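Local structure of putative lipoprotein (Clostridium perfringens ATCC 13124, 4R7R) at residues A[12-17]-A[48-53]; A[24-29]-A[35-40]; A[70-75]-A[114-119]. The protein is of unknown function but, as a putative lipoprotein with a mixed alpha-beta fold, may bind lipid in the bacterial cell envelope. All coordinates share one frame; numbering follows the deposited sequence.

Contact 1: A[12-17]-A[48-53]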
loop_
_atom_site.group_PDB
_atom_site.type_symbol
_atom_site.label_atom_id
_atom_site.label_comp_id
_atom_site.label_asym_id
_atom_site.label_seq_id
_atom_site.Cartn_x
_atom_site.Cartn_y
_atom_site.Cartn_z
ATOM N N LYS A 12 -0.211 -9.217 -6.691
ATOM C CA LYS A 12 -0.285 -10.669 -6.687
ATOM C C LYS A 12 0.973 -11.277 -6.050
ATOM O O LYS A 12 0.887 -12.236 -5.276
ATOM C CB LYS A 12 -0.495 -11.172 -8.119
ATOM C CG LYS A 12 -0.158 -12.627 -8.357
ATOM C CD LYS A 12 -0.702 -13.078 -9.702
ATOM C CE LYS A 12 -2.182 -12.732 -9.817
ATOM N NZ LYS A 12 -2.886 -13.563 -10.837
ATOM N N ASN A 13 2.134 -10.700 -6.348
ATOM C CA ASN A 13 3.377 -11.183 -5.765
ATOM C C ASN A 13 3.464 -10.890 -4.282
ATOM O O ASN A 13 3.914 -11.728 -3.504
ATOM C CB ASN A 13 4.577 -10.584 -6.495
ATOM C CG ASN A 13 4.809 -11.244 -7.840
ATOM O OD1 ASN A 13 4.323 -12.352 -8.087
ATOM N ND2 ASN A 13 5.542 -10.569 -8.719
ATOM N N LEU A 14 3.020 -9.707 -3.887
ATOM C CA LEU A 14 3.033 -9.355 -2.482
ATOM C C LEU A 14 2.069 -10.270 -1.749
ATOM O O LEU A 14 2.391 -10.819 -0.691
ATOM C CB LEU A 14 2.649 -7.892 -2.279
ATOM C CG LEU A 14 2.555 -7.487 -0.810
ATOM C CD1 LEU A 14 3.915 -7.649 -0.153
ATOM C CD2 LEU A 14 2.036 -6.063 -0.671
ATOM N N SER A 15 0.896 -10.449 -2.352
ATOM C CA SER A 15 -0.178 -11.251 -1.780
ATOM C C SER A 15 0.275 -12.674 -1.476
ATOM O O SER A 15 -0.080 -13.226 -0.435
ATOM C CB SER A 15 -1.380 -11.267 -2.724
ATOM O OG SER A 15 -2.400 -12.118 -2.241
ATOM N N GLU A 16 1.066 -13.254 -2.381
ATOM C CA GLU A 16 1.658 -14.575 -2.168
ATOM C C GLU A 16 2.665 -14.560 -1.017
ATOM O O GLU A 16 2.760 -15.514 -0.240
ATOM C CB GLU A 16 2.335 -15.073 -3.449
ATOM C CG GLU A 16 3.395 -16.164 -3.237
ATOM C CD GLU A 16 2.802 -17.520 -2.862
ATOM O OE1 GLU A 16 1.613 -17.753 -3.175
ATOM O OE2 GLU A 16 3.522 -18.355 -2.258
ATOM N N LEU A 17 3.409 -13.466 -0.903
ATOM C CA LEU A 17 4.408 -13.344 0.150
ATOM C C LEU A 17 3.798 -13.094 1.543
ATOM O O LEU A 17 4.281 -13.657 2.524
ATOM C CB LEU A 17 5.399 -12.238 -0.210
ATOM C CG LEU A 17 6.275 -12.553 -1.419
ATOM C CD1 LEU A 17 7.033 -11.314 -1.859
ATOM C CD2 LEU A 17 7.230 -13.662 -1.080
ATOM N N ASP A 48 -5.909 -7.888 5.261
ATOM C CA ASP A 48 -7.331 -7.604 5.171
ATOM C C ASP A 48 -7.597 -6.808 3.898
ATOM O O ASP A 48 -8.601 -7.022 3.206
ATOM C CB ASP A 48 -7.816 -6.835 6.408
ATOM C CG ASP A 48 -7.833 -7.695 7.682
ATOM O OD1 ASP A 48 -7.780 -8.947 7.579
ATOM O OD2 ASP A 48 -7.923 -7.115 8.796
ATOM N N LEU A 49 -6.672 -5.902 3.592
ATOM C CA LEU A 49 -6.775 -5.075 2.403
ATOM C C LEU A 49 -6.671 -5.934 1.145
ATOM O O LEU A 49 -7.521 -5.847 0.264
ATOM C CB LEU A 49 -5.691 -4.003 2.404
ATOM C CG LEU A 49 -5.604 -3.136 1.138
ATOM C CD1 LEU A 49 -6.919 -2.431 0.875
ATOM C CD2 LEU A 49 -4.481 -2.124 1.252
ATOM N N LEU A 50 -5.635 -6.770 1.082
ATOM C CA LEU A 50 -5.355 -7.572 -0.103
ATOM C C LEU A 50 -6.487 -8.564 -0.369
ATOM O O LEU A 50 -6.846 -8.818 -1.522
ATOM C CB LEU A 50 -4.017 -8.321 0.041
ATOM C CG LEU A 50 -2.726 -7.490 0.161
ATOM C CD1 LEU A 50 -1.494 -8.382 0.097
ATOM C CD2 LEU A 50 -2.635 -6.378 -0.891
ATOM N N LYS A 51 -7.050 -9.121 0.697
ATOM C CA LYS A 51 -8.119 -10.101 0.554
ATOM C C LYS A 51 -9.403 -9.426 0.075
ATOM O O LYS A 51 -10.277 -10.073 -0.501
ATOM C CB LYS A 51 -8.367 -10.836 1.875
ATOM C CG LYS A 51 -7.314 -11.886 2.226
ATOM C CD LYS A 51 -7.450 -12.336 3.686
ATOM C CE LYS A 51 -6.991 -13.783 3.907
ATOM N NZ LYS A 51 -5.527 -13.991 3.715
ATOM N N SER A 52 -9.507 -8.121 0.313
ATOM C CA SER A 52 -10.719 -7.387 -0.028
ATOM C C SER A 52 -10.667 -6.831 -1.466
ATOM O O SER A 52 -11.693 -6.421 -2.021
ATOM C CB SER A 52 -10.954 -6.253 0.976
ATOM O OG SER A 52 -10.106 -5.142 0.701
ATOM N N LEU A 53 -9.478 -6.819 -2.065
ATOM C CA LEU A 53 -9.324 -6.273 -3.419
ATOM C C LEU A 53 -10.049 -7.094 -4.481
ATOM O O LEU A 53 -9.851 -8.311 -4.603
ATOM C CB LEU A 53 -7.843 -6.170 -3.818
ATOM C CG LEU A 53 -6.975 -5.237 -2.989
ATOM C CD1 LEU A 53 -5.566 -5.197 -3.553
ATOM C CD2 LEU A 53 -7.596 -3.860 -2.913
#

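Contact 2: A[24-29]-A[35-40]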
loop_
_atom_site.group_PDB
_atom_site.type_symbol
_atom_site.label_atom_id
_atom_site.label_comp_id
_atom_site.label_asym_id
_atom_site.label_seq_id
_atom_site.Cartn_x
_atom_site.Cartn_y
_atom_site.Cartn_z
ATOM N N LYS A 24 6.471 -6.788 8.963
ATOM C CA LYS A 24 6.597 -5.581 9.756
ATOM C C LYS A 24 6.260 -4.399 8.865
ATOM O O LYS A 24 6.560 -4.412 7.668
ATOM C CB LYS A 24 8.007 -5.440 10.325
ATOM C CG LYS A 24 8.323 -6.406 11.439
ATOM C CD LYS A 24 9.798 -6.363 11.782
ATOM C CE LYS A 24 10.083 -7.124 13.073
ATOM N NZ LYS A 24 11.537 -7.131 13.410
ATOM N N ILE A 25 5.628 -3.379 9.437
ATOM C CA ILE A 25 5.271 -2.216 8.647
ATOM C C ILE A 25 5.885 -0.953 9.221
ATOM O O ILE A 25 5.911 -0.747 10.423
ATOM C CB ILE A 25 3.754 -2.042 8.549
ATOM C CG1 ILE A 25 3.122 -3.250 7.858
ATOM C CG2 ILE A 25 3.426 -0.789 7.768
ATOM C CD1 ILE A 25 1.605 -3.232 7.914
ATOM N N ARG A 26 6.404 -0.121 8.332
ATOM C CA ARG A 26 6.909 1.179 8.704
ATOM C C ARG A 26 6.138 2.229 7.958
ATOM O O ARG A 26 5.968 2.117 6.755
ATOM C CB ARG A 26 8.384 1.300 8.380
ATOM C CG ARG A 26 9.250 1.305 9.586
ATOM C CD ARG A 26 10.706 1.229 9.184
ATOM N NE ARG A 26 10.969 0.193 8.184
ATOM C CZ ARG A 26 11.444 0.440 6.967
ATOM N NH1 ARG A 26 11.704 1.691 6.594
ATOM N NH2 ARG A 26 11.664 -0.563 6.125
ATOM N N LEU A 27 5.657 3.232 8.680
ATOM C CA LEU A 27 4.966 4.358 8.076
ATOM C C LEU A 27 5.867 5.590 8.059
ATOM O O LEU A 27 6.499 5.924 9.066
ATOM C CB LEU A 27 3.677 4.674 8.833
ATOM C CG LEU A 27 2.557 3.641 8.857
ATOM C CD1 LEU A 27 1.299 4.257 9.446
ATOM C CD2 LEU A 27 2.289 3.140 7.457
ATOM N N LEU A 28 5.915 6.260 6.911
ATOM C CA LEU A 28 6.626 7.523 6.774
ATOM C C LEU A 28 5.674 8.671 6.387
ATOM O O LEU A 28 4.995 8.596 5.359
ATOM C CB LEU A 28 7.737 7.386 5.730
ATOM C CG LEU A 28 8.589 8.637 5.511
ATOM C CD1 LEU A 28 9.402 8.903 6.754
ATOM C CD2 LEU A 28 9.487 8.471 4.304
ATOM N N ASP A 29 5.636 9.726 7.206
ATOM C CA ASP A 29 4.883 10.947 6.894
ATOM C C ASP A 29 5.668 11.767 5.853
ATOM O O ASP A 29 6.797 12.180 6.111
ATOM C CB ASP A 29 4.631 11.753 8.186
ATOM C CG ASP A 29 3.639 12.920 8.006
ATOM O OD1 ASP A 29 3.703 13.623 6.976
ATOM O OD2 ASP A 29 2.803 13.156 8.919
ATOM N N GLU A 35 8.913 8.978 11.067
ATOM C CA GLU A 35 8.694 7.558 10.823
ATOM C C GLU A 35 8.067 6.863 12.047
ATOM O O GLU A 35 8.419 7.189 13.182
ATOM C CB GLU A 35 10.029 6.919 10.462
ATOM C CG GLU A 35 9.949 5.625 9.697
ATOM C CD GLU A 35 11.298 5.214 9.145
ATOM O OE1 GLU A 35 11.377 4.143 8.499
ATOM O OE2 GLU A 35 12.276 5.971 9.350
ATOM N N VAL A 36 7.132 5.930 11.835
ATOM C CA VAL A 36 6.587 5.136 12.952
ATOM C C VAL A 36 6.497 3.652 12.637
ATOM O O VAL A 36 6.351 3.262 11.484
ATOM C CB VAL A 36 5.168 5.588 13.389
ATOM C CG1 VAL A 36 5.208 6.931 14.033
ATOM C CG2 VAL A 36 4.194 5.571 12.223
ATOM N N ILE A 37 6.573 2.829 13.675
ATOM C CA ILE A 37 6.380 1.390 13.532
ATOM C C ILE A 37 4.926 1.015 13.764
ATOM O O ILE A 37 4.325 1.435 14.756
ATOM C CB ILE A 37 7.248 0.610 14.518
ATOM C CG1 ILE A 37 8.709 1.010 14.341
ATOM C CG2 ILE A 37 7.078 -0.894 14.312
ATOM C CD1 ILE A 37 9.243 0.573 13.004
ATOM N N VAL A 38 4.351 0.232 12.862
ATOM C CA VAL A 38 2.981 -0.217 13.079
ATOM C C VAL A 38 2.942 -1.303 14.167
ATOM O O VAL A 38 3.695 -2.279 14.119
ATOM C CB VAL A 38 2.336 -0.737 11.784
ATOM C CG1 VAL A 38 1.025 -1.450 12.090
ATOM C CG2 VAL A 38 2.104 0.419 10.826
ATOM N N ASP A 39 2.071 -1.115 15.151
ATOM C CA ASP A 39 1.908 -2.089 16.234
ATOM C C ASP A 39 1.476 -3.458 15.721
ATOM O O ASP A 39 0.805 -3.556 14.689
ATOM C CB ASP A 39 0.881 -1.597 17.264
ATOM C CG ASP A 39 1.382 -0.429 18.079
ATOM O OD1 ASP A 39 2.619 -0.270 18.190
ATOM O OD2 ASP A 39 0.542 0.317 18.621
ATOM N N ASN A 40 1.844 -4.501 16.466
ATOM C CA ASN A 40 1.485 -5.872 16.127
ATOM C C ASN A 40 -0.007 -6.062 15.847
ATOM O O ASN A 40 -0.396 -6.762 14.905
ATOM C CB ASN A 40 1.913 -6.802 17.253
ATOM C CG ASN A 40 1.174 -8.116 17.225
ATOM O OD1 ASN A 40 0.442 -8.455 18.164
ATOM N ND2 ASN A 40 1.339 -8.861 16.136
HETATM O O HOH W 1 5.525 -3.594 12.306
#

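Contact 3: A[70-75]-A[114-119]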
loop_
_atom_site.group_PDB
_atom_site.type_symbol
_atom_site.label_atom_id
_atom_site.label_comp_id
_atom_site.label_asym_id
_atom_site.label_seq_id
_atom_site.Cartn_x
_atom_site.Cartn_y
_atom_site.Cartn_z
ATOM N N TYR A 70 1.717 9.601 2.383
ATOM C CA TYR A 70 2.398 8.666 3.256
ATOM C C TYR A 70 3.071 7.573 2.447
ATOM O O TYR A 70 2.667 7.269 1.310
ATOM C CB TYR A 70 1.429 7.999 4.236
ATOM C CG TYR A 70 0.667 8.923 5.150
ATOM C CD1 TYR A 70 1.280 9.495 6.269
ATOM C CD2 TYR A 70 -0.675 9.194 4.922
ATOM C CE1 TYR A 70 0.573 10.332 7.124
ATOM C CE2 TYR A 70 -1.391 10.022 5.780
ATOM C CZ TYR A 70 -0.761 10.588 6.874
ATOM O OH TYR A 70 -1.472 11.415 7.707
ATOM N N LYS A 71 4.054 6.945 3.076
ATOM C CA LYS A 71 4.754 5.828 2.489
ATOM C C LYS A 71 4.725 4.671 3.483
ATOM O O LYS A 71 5.110 4.817 4.652
ATOM C CB LYS A 71 6.181 6.237 2.141
ATOM C CG LYS A 71 6.716 5.662 0.854
ATOM C CD LYS A 71 8.084 6.277 0.498
ATOM C CE LYS A 71 8.599 5.696 -0.801
ATOM N NZ LYS A 71 7.841 6.212 -1.961
ATOM N N ILE A 72 4.236 3.533 3.014
ATOM C CA ILE A 72 4.190 2.311 3.799
ATOM C C ILE A 72 5.298 1.314 3.373
ATOM O O ILE A 72 5.337 0.846 2.223
ATOM C CB ILE A 72 2.798 1.657 3.669
ATOM C CG1 ILE A 72 1.704 2.641 4.125
ATOM C CG2 ILE A 72 2.743 0.342 4.438
ATOM C CD1 ILE A 72 0.241 2.078 4.137
ATOM N N PHE A 73 6.201 1.001 4.298
ATOM C CA PHE A 73 7.250 0.014 4.039
ATOM C C PHE A 73 6.870 -1.314 4.645
ATOM O O PHE A 73 6.813 -1.460 5.869
ATOM C CB PHE A 73 8.600 0.486 4.585
ATOM C CG PHE A 73 9.143 1.663 3.850
ATOM C CD1 PHE A 73 9.792 1.498 2.641
ATOM C CD2 PHE A 73 8.950 2.950 4.335
ATOM C CE1 PHE A 73 10.281 2.583 1.938
ATOM C CE2 PHE A 73 9.435 4.038 3.641
ATOM C CZ PHE A 73 10.101 3.854 2.432
ATOM N N ILE A 74 6.582 -2.275 3.778
ATOM C CA ILE A 74 6.227 -3.613 4.223
ATOM C C ILE A 74 7.466 -4.489 4.136
ATOM O O ILE A 74 7.990 -4.767 3.048
ATOM C CB ILE A 74 5.093 -4.213 3.398
ATOM C CG1 ILE A 74 3.870 -3.304 3.458
ATOM C CG2 ILE A 74 4.740 -5.592 3.917
ATOM C CD1 ILE A 74 2.793 -3.684 2.470
ATOM N N ASP A 75 7.950 -4.885 5.303
ATOM C CA ASP A 75 9.188 -5.630 5.407
ATOM C C ASP A 75 8.851 -7.085 5.667
ATOM O O ASP A 75 8.469 -7.454 6.775
ATOM C CB ASP A 75 10.076 -5.058 6.526
ATOM C CG ASP A 75 10.233 -3.529 6.440
ATOM O OD1 ASP A 75 11.041 -3.079 5.595
ATOM O OD2 ASP A 75 9.558 -2.778 7.204
ATOM N N PHE A 114 -10.386 -0.798 5.896
ATOM C CA PHE A 114 -9.115 -1.018 5.218
ATOM C C PHE A 114 -8.676 0.156 4.330
ATOM O O PHE A 114 -7.735 0.013 3.560
ATOM C CB PHE A 114 -9.183 -2.301 4.374
ATOM C CG PHE A 114 -9.887 -3.452 5.060
ATOM C CD1 PHE A 114 -9.737 -3.669 6.429
ATOM C CD2 PHE A 114 -10.723 -4.302 4.337
ATOM C CE1 PHE A 114 -10.410 -4.726 7.064
ATOM C CE2 PHE A 114 -11.396 -5.353 4.964
ATOM C CZ PHE A 114 -11.236 -5.567 6.327
ATOM N N LYS A 115 -9.337 1.308 4.411
ATOM C CA LYS A 115 -8.843 2.489 3.679
ATOM C C LYS A 115 -7.493 2.927 4.269
ATOM O O LYS A 115 -7.359 3.040 5.484
ATOM C CB LYS A 115 -9.837 3.654 3.744
ATOM C CG LYS A 115 -11.204 3.390 3.139
ATOM C CD LYS A 115 -11.167 3.385 1.616
ATOM C CE LYS A 115 -12.567 3.614 1.041
ATOM N NZ LYS A 115 -12.982 5.054 0.990
ATOM N N LEU A 116 -6.504 3.196 3.424
ATOM C CA LEU A 116 -5.143 3.407 3.907
ATOM C C LEU A 116 -4.819 4.824 4.390
ATOM O O LEU A 116 -4.072 4.975 5.361
ATOM C CB LEU A 116 -4.142 3.002 2.828
ATOM C CG LEU A 116 -4.086 1.483 2.648
ATOM C CD1 LEU A 116 -2.939 1.070 1.711
ATOM C CD2 LEU A 116 -3.998 0.774 3.999
ATOM N N GLU A 117 -5.337 5.857 3.730
ATOM C CA GLU A 117 -5.097 7.223 4.216
ATOM C C GLU A 117 -5.641 7.444 5.661
ATOM O O GLU A 117 -4.924 8.001 6.504
ATOM C CB GLU A 117 -5.680 8.279 3.257
ATOM C CG GLU A 117 -5.389 9.724 3.723
ATOM C CD GLU A 117 -6.036 10.826 2.864
ATOM O OE1 GLU A 117 -6.657 10.528 1.809
ATOM O OE2 GLU A 117 -5.916 12.014 3.258
ATOM N N PRO A 118 -6.889 7.013 5.965
ATOM C CA PRO A 118 -7.295 7.229 7.363
ATOM C C PRO A 118 -6.601 6.269 8.326
ATOM O O PRO A 118 -6.452 6.594 9.511
ATOM C CB PRO A 118 -8.808 6.986 7.341
ATOM C CG PRO A 118 -9.036 6.121 6.159
ATOM C CD PRO A 118 -8.011 6.532 5.136
ATOM N N PHE A 119 -6.168 5.115 7.828
ATOM C CA PHE A 119 -5.344 4.205 8.616
ATOM C C PHE A 119 -4.012 4.851 9.038
ATOM O O PHE A 119 -3.585 4.720 10.193
ATOM C CB PHE A 119 -5.047 2.910 7.840
ATOM C CG PHE A 119 -4.106 1.990 8.564
ATOM C CD1 PHE A 119 -4.580 1.159 9.583
ATOM C CD2 PHE A 119 -2.744 1.981 8.262
ATOM C CE1 PHE A 119 -3.722 0.332 10.280
ATOM C CE2 PHE A 119 -1.873 1.157 8.952
ATOM C CZ PHE A 119 -2.365 0.327 9.968
#

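Contact 1: A[12-17]-A[48-53]
L50 reaches across from helix 45-52 and rests one methyl on the backbone of S15 in helix 9-17, a small helix-helix contact in the helical layer of this alpha-beta fold. The CB of L50 is directed toward helix 9-17. With CG anti to the carbonyl carbon (chi1 -63°) and CD1 anti to CA (chi2 -172°), CD1 becomes the far end of an extended arm. That methyl lies 3.7 Å from S15 CA and 4.0 Å from S15 CB, so it touches the root of the serine side chain and the main chain beside it. S15 OG stands anti to its own backbone N (chi1 176°), which leaves the CA and CB of S15 to make the contact with L50. L14 meets the same methyl too, its CG 4.2 Å from L50 CD1; its CB also heads toward the second helix, but it makes the contact by its branch point, and the side chain also touches L76 and Y81. The L50 methyl thus touches two consecutive residues of helix 9-17, and what joins the two segments here is apolar packing. T11, one turn before S15, extends the patch under L50. A bound glycerol, probably from the crystallisation liquor, lies close to the L50 side chain and is hydrogen-bonded to L50 O. One residue before L50, L49 O accepts both the backbone N of S52, at 3.0 Å, and the hydroxyl S52 OG, at 2.7 Å, the two donors approaching from the same face of the carbonyl plane.

Contact 2: A[24-29]-A[35-40]
L27 and V36 form the hydrogen-bonded pair of an antiparallel beta hairpin, L27 N reaching V36 O at 2.9 Å and V36 N returning to L27 O at 2.8 Å. The next bond along, V38 N to I25 O at 3.1 Å, is almost straight (176° at the hydrogen), yet its partner bond is missing: a water takes its place, accepting from I25 N and donating to V38 O. On the face carrying L27 and V36, aliphatic carbons mesh. V36 CG2 lies 3.5 Å from L27 CB, and V38 turns CG2 inward, anti to its carbonyl carbon, to meet I25 CG2 at 3.5 Å and the L27 branch point.

The reverse face holds R26, E35 and I37. An extended E35 leans over to R26, whose chain bends at chi3 (-47°) and brings NH1 to E35 OE1 at 3.1 Å in a salt bridge. The carboxylate oxygen lies in the guanidinium plane although the two flat groups are 58° apart. I37 CD1 packs on R26 CG at 3.5 Å. The stronger grip on R26 is from D75, which pairs with NH2 and helps to position the guanidinium; K80, another positive charge, is close by.

Strand 35-37 is one of the two edge strands of this chain's sheet, while 24-29 bonds onward to strand 70-75. L27 and V36 are covered by V123 and F124 of helix 116-125, and I25 lies against I45 and I46 of helix 45-52.

Contact 3: A[70-75]-A[114-119]
I72 and Y70, alternate residues of strand 70-75, are met by L116 and E117 at the beginning of helix 116-125. Just upstream, F114 turns its ring toward D48 and S52 of helix 45-52. K115 then occupies the N-cap position, its carbonyl receiving a weak hydrogen bond from F119 N at 3.3 Å, while its ammonium pairs with D89.

L116 is the first to touch the strand. Its CD1 and CD1 of I72 meet end to end at 4.1 Å, the two chains slanting across each other. Both are stretched out: I72 carries CG1 anti to its carbonyl carbon (chi1 -58°) and continues straight to CD1 (chi2 -176°), which lifts the methyl well off the sheet. This is helix-on-sheet packing in an alpha-beta fold, one face of the antiparallel sheet being covered by helices. Around the pair, I72 is flanked by I25 and L27 of the neighbouring strand, and L116 by L49 and I85, all apolar neighbours.

E117 contributes through its backbone. Its carbonyl O lies 4.1 Å from Y70 CE2, approaching the ring obliquely, a loose van der Waals contact. The Y70 side chain also touches C120 and Q121 of the helix, and D29 of the neighbouring strand. F119, one turn after K115, packs on I45 of helix 45-52.

In the fold
Contact 3 joins the other two. Its centre is 9 Å from that of contact 2, and strands 24-29 and 70-75 are direct neighbours in the sheet: L27 CD2 packs on I72 CG1 at 3.4 Å, and on the reverse face R26 NH2 bonds to D75 OD1 at 2.6 Å. Toward contact 1, centres 14 Å apart, helix 45-52 supplies the link, with L49 CD2 against L116 CD1 at 3.6 Å and D48 CB against F114 CE1 at 3.4 Å. Contacts 1 and 2 do not touch, their nearest atoms being about 9 Å apart, although 24-40 is nested in the chain between 12-17 and 48-53. The glycerol lies beside contact 1, about 4 Å from the L50 side chain.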